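Local atomic coordinates of putative polyketide biosynthesis enoyl-CoA hydratase homolog pksH (Bacillus subtilis, PDB entry 3HP0), a protein that dehydrates the (S)-3-hydroxy-3-methylglutaryl group tethered to PksL to a 3-methylglutaconyl moiety during synthesis of the antibiotic bacillaene. Residues 41-46 / 52-57. Sequence-based numbering, arbitrary orientation.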
loop_
_atom_site.group_PDB
_atom_site.type_symbol
_atom_site.label_atom_id
_atom_site.label_comp_id
_atom_site.label_asym_id
_atom_site.label_seq_id
_atom_site.Cartn_x
_atom_site.Cartn_y
_atom_site.Cartn_z
ATOM N N GLN A 41 1.355 -2.199 15.176
ATOM C CA GLN A 41 0.861 -2.155 16.541
ATOM C C GLN A 41 -0.661 -2.292 16.587
ATOM O O GLN A 41 -1.210 -2.955 17.468
ATOM C CB GLN A 41 1.281 -0.832 17.168
ATOM C CG GLN A 41 0.836 -0.642 18.589
ATOM C CD GLN A 41 1.107 0.765 19.076
ATOM O OE1 GLN A 41 2.223 1.277 18.943
ATOM N NE2 GLN A 41 0.088 1.399 19.643
ATOM N N VAL A 42 -1.341 -1.649 15.644
ATOM C CA VAL A 42 -2.791 -1.724 15.573
ATOM C C VAL A 42 -3.212 -3.122 15.113
ATOM O O VAL A 42 -4.209 -3.669 15.588
ATOM C CB VAL A 42 -3.359 -0.690 14.580
ATOM C CG1 VAL A 42 -4.858 -0.886 14.432
ATOM C CG2 VAL A 42 -3.053 0.718 15.054
ATOM N N LEU A 43 -2.450 -3.696 14.184
ATOM C CA LEU A 43 -2.764 -5.018 13.672
ATOM C C LEU A 43 -2.578 -6.100 14.725
ATOM O O LEU A 43 -3.284 -7.109 14.709
ATOM C CB LEU A 43 -1.927 -5.330 12.429
ATOM C CG LEU A 43 -2.314 -4.542 11.174
ATOM C CD1 LEU A 43 -1.522 -5.060 9.989
ATOM C CD2 LEU A 43 -3.817 -4.684 10.911
ATOM N N ASN A 44 -1.627 -5.903 15.633
ATOM C CA ASN A 44 -1.411 -6.867 16.709
ATOM C C ASN A 44 -2.614 -6.868 17.643
ATOM O O ASN A 44 -2.984 -7.907 18.185
ATOM C CB ASN A 44 -0.147 -6.539 17.496
ATOM C CG ASN A 44 1.082 -7.171 16.890
ATOM O OD1 ASN A 44 1.090 -8.375 16.619
ATOM N ND2 ASN A 44 2.129 -6.377 16.676
ATOM N N GLN A 45 -3.224 -5.705 17.837
ATOM C CA GLN A 45 -4.405 -5.631 18.687
ATOM C C GLN A 45 -5.533 -6.405 18.007
ATOM O O GLN A 45 -6.328 -7.069 18.667
ATOM C CB GLN A 45 -4.839 -4.179 18.896
ATOM C CG GLN A 45 -3.855 -3.338 19.689
ATOM C CD GLN A 45 -4.317 -1.901 19.867
ATOM O OE1 GLN A 45 -3.633 -1.087 20.488
ATOM N NE2 GLN A 45 -5.483 -1.585 19.321
ATOM N N CYS A 46 -5.595 -6.316 16.682
ATOM C CA CYS A 46 -6.622 -7.008 15.918
ATOM C C CYS A 46 -6.327 -8.507 15.786
ATOM O O CYS A 46 -7.196 -9.284 15.402
ATOM C CB CYS A 46 -6.742 -6.393 14.520
ATOM S SG CYS A 46 -7.185 -4.649 14.494
ATOM N N THR A 52 -12.826 -8.776 13.181
ATOM C CA THR A 52 -12.743 -9.640 12.007
ATOM C C THR A 52 -12.452 -8.861 10.735
ATOM O O THR A 52 -12.149 -9.458 9.701
ATOM C CB THR A 52 -14.060 -10.408 11.765
ATOM O OG1 THR A 52 -15.114 -9.476 11.481
ATOM C CG2 THR A 52 -14.422 -11.223 12.971
ATOM N N VAL A 53 -12.562 -7.538 10.798
ATOM C CA VAL A 53 -12.300 -6.730 9.613
ATOM C C VAL A 53 -11.493 -5.489 9.942
ATOM O O VAL A 53 -11.725 -4.853 10.959
ATOM C CB VAL A 53 -13.622 -6.267 8.903
ATOM C CG1 VAL A 53 -13.291 -5.476 7.634
ATOM C CG2 VAL A 53 -14.489 -7.464 8.552
ATOM N N VAL A 54 -10.541 -5.153 9.072
ATOM C CA VAL A 54 -9.723 -3.958 9.246
ATOM C C VAL A 54 -9.872 -3.114 7.984
ATOM O O VAL A 54 -9.620 -3.600 6.875
ATOM C CB VAL A 54 -8.228 -4.293 9.424
ATOM C CG1 VAL A 54 -7.441 -3.006 9.626
ATOM C CG2 VAL A 54 -8.024 -5.249 10.603
ATOM N N VAL A 55 -10.285 -1.860 8.152
ATOM C CA VAL A 55 -10.463 -0.953 7.023
ATOM C C VAL A 55 -9.391 0.134 7.036
ATOM O O VAL A 55 -9.065 0.689 8.083
ATOM C CB VAL A 55 -11.857 -0.279 7.054
ATOM C CG1 VAL A 55 -11.978 0.711 5.912
ATOM C CG2 VAL A 55 -12.953 -1.339 6.960
ATOM N N LEU A 56 -8.841 0.419 5.864
ATOM C CA LEU A 56 -7.812 1.438 5.723
ATOM C C LEU A 56 -8.414 2.608 4.959
ATOM O O LEU A 56 -9.110 2.406 3.970
ATOM C CB LEU A 56 -6.608 0.879 4.953
ATOM C CG LEU A 56 -5.651 -0.110 5.645
ATOM C CD1 LEU A 56 -6.418 -1.297 6.213
ATOM C CD2 LEU A 56 -4.602 -0.577 4.640
ATOM N N GLU A 57 -8.149 3.834 5.392
ATOM C CA GLU A 57 -8.728 4.982 4.699
ATOM C C GLU A 57 -8.143 6.327 5.108
ATOM O O GLU A 57 -7.019 6.408 5.615
ATOM C CB GLU A 57 -10.222 5.010 4.951
ATOM C CG GLU A 57 -10.546 5.102 6.424
ATOM C CD GLU A 57 -12.020 5.237 6.684
ATOM O OE1 GLU A 57 -12.376 5.803 7.738
ATOM O OE2 GLU A 57 -12.825 4.771 5.844
#
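Val54 meets Leu43 and Cys46 where helix 34-48 packs on strand 53-57, the second half of a beta-alpha-beta crossover that starts from strand 17-22 in this crotonase-family fold. The unit is a compact example of how a helix is laid on a parallel sheet: one strand residue turned toward the helix is enough to engage two helix residues three positions apart, which lie on the same helical face.

The contact is wholly apolar, and each methyl of Val54 has its own partner. With CG1 anti to the backbone N (chi1 -179°), the valine fork presents CG1 to Leu43 and CG2 to Cys46. On the leucine side, CD2 does the touching, 4.2 Å from Val54 CG1, and the two side chains cross at about a right angle, so they meet at a methyl pair and do not lie alongside one another. Leu43 starts from a CB that does not aim straight at the strand; its CG lies anti to the carbonyl carbon (chi1 -71°), and the branch that reaches the valine is CD2, not the CD1 methyl that extends the chain. Cys46 differs in that its CB already points toward the strand and the short side chain needs no such detour.

Burial is modest, 101 Å² over both segments, but all three residues are buried, and other elements also cover the two helix residues. Leu43 also packs on Leu92, Lys95 and Leu96 of helix 87-98, while Cys46 touches Cys18 on strand 17-22, and both reach Tyr101.

Polar backbone groups are used along the sheet and along the helix: strand 53-57 bonds to both flanking strands, Val54 with Val102 and Val53 with Cys18, and in the helix Cys46 N donates to Val42 O at 3.2 Å. Cys46 SG rests 4.0 Å from Val54 CG2.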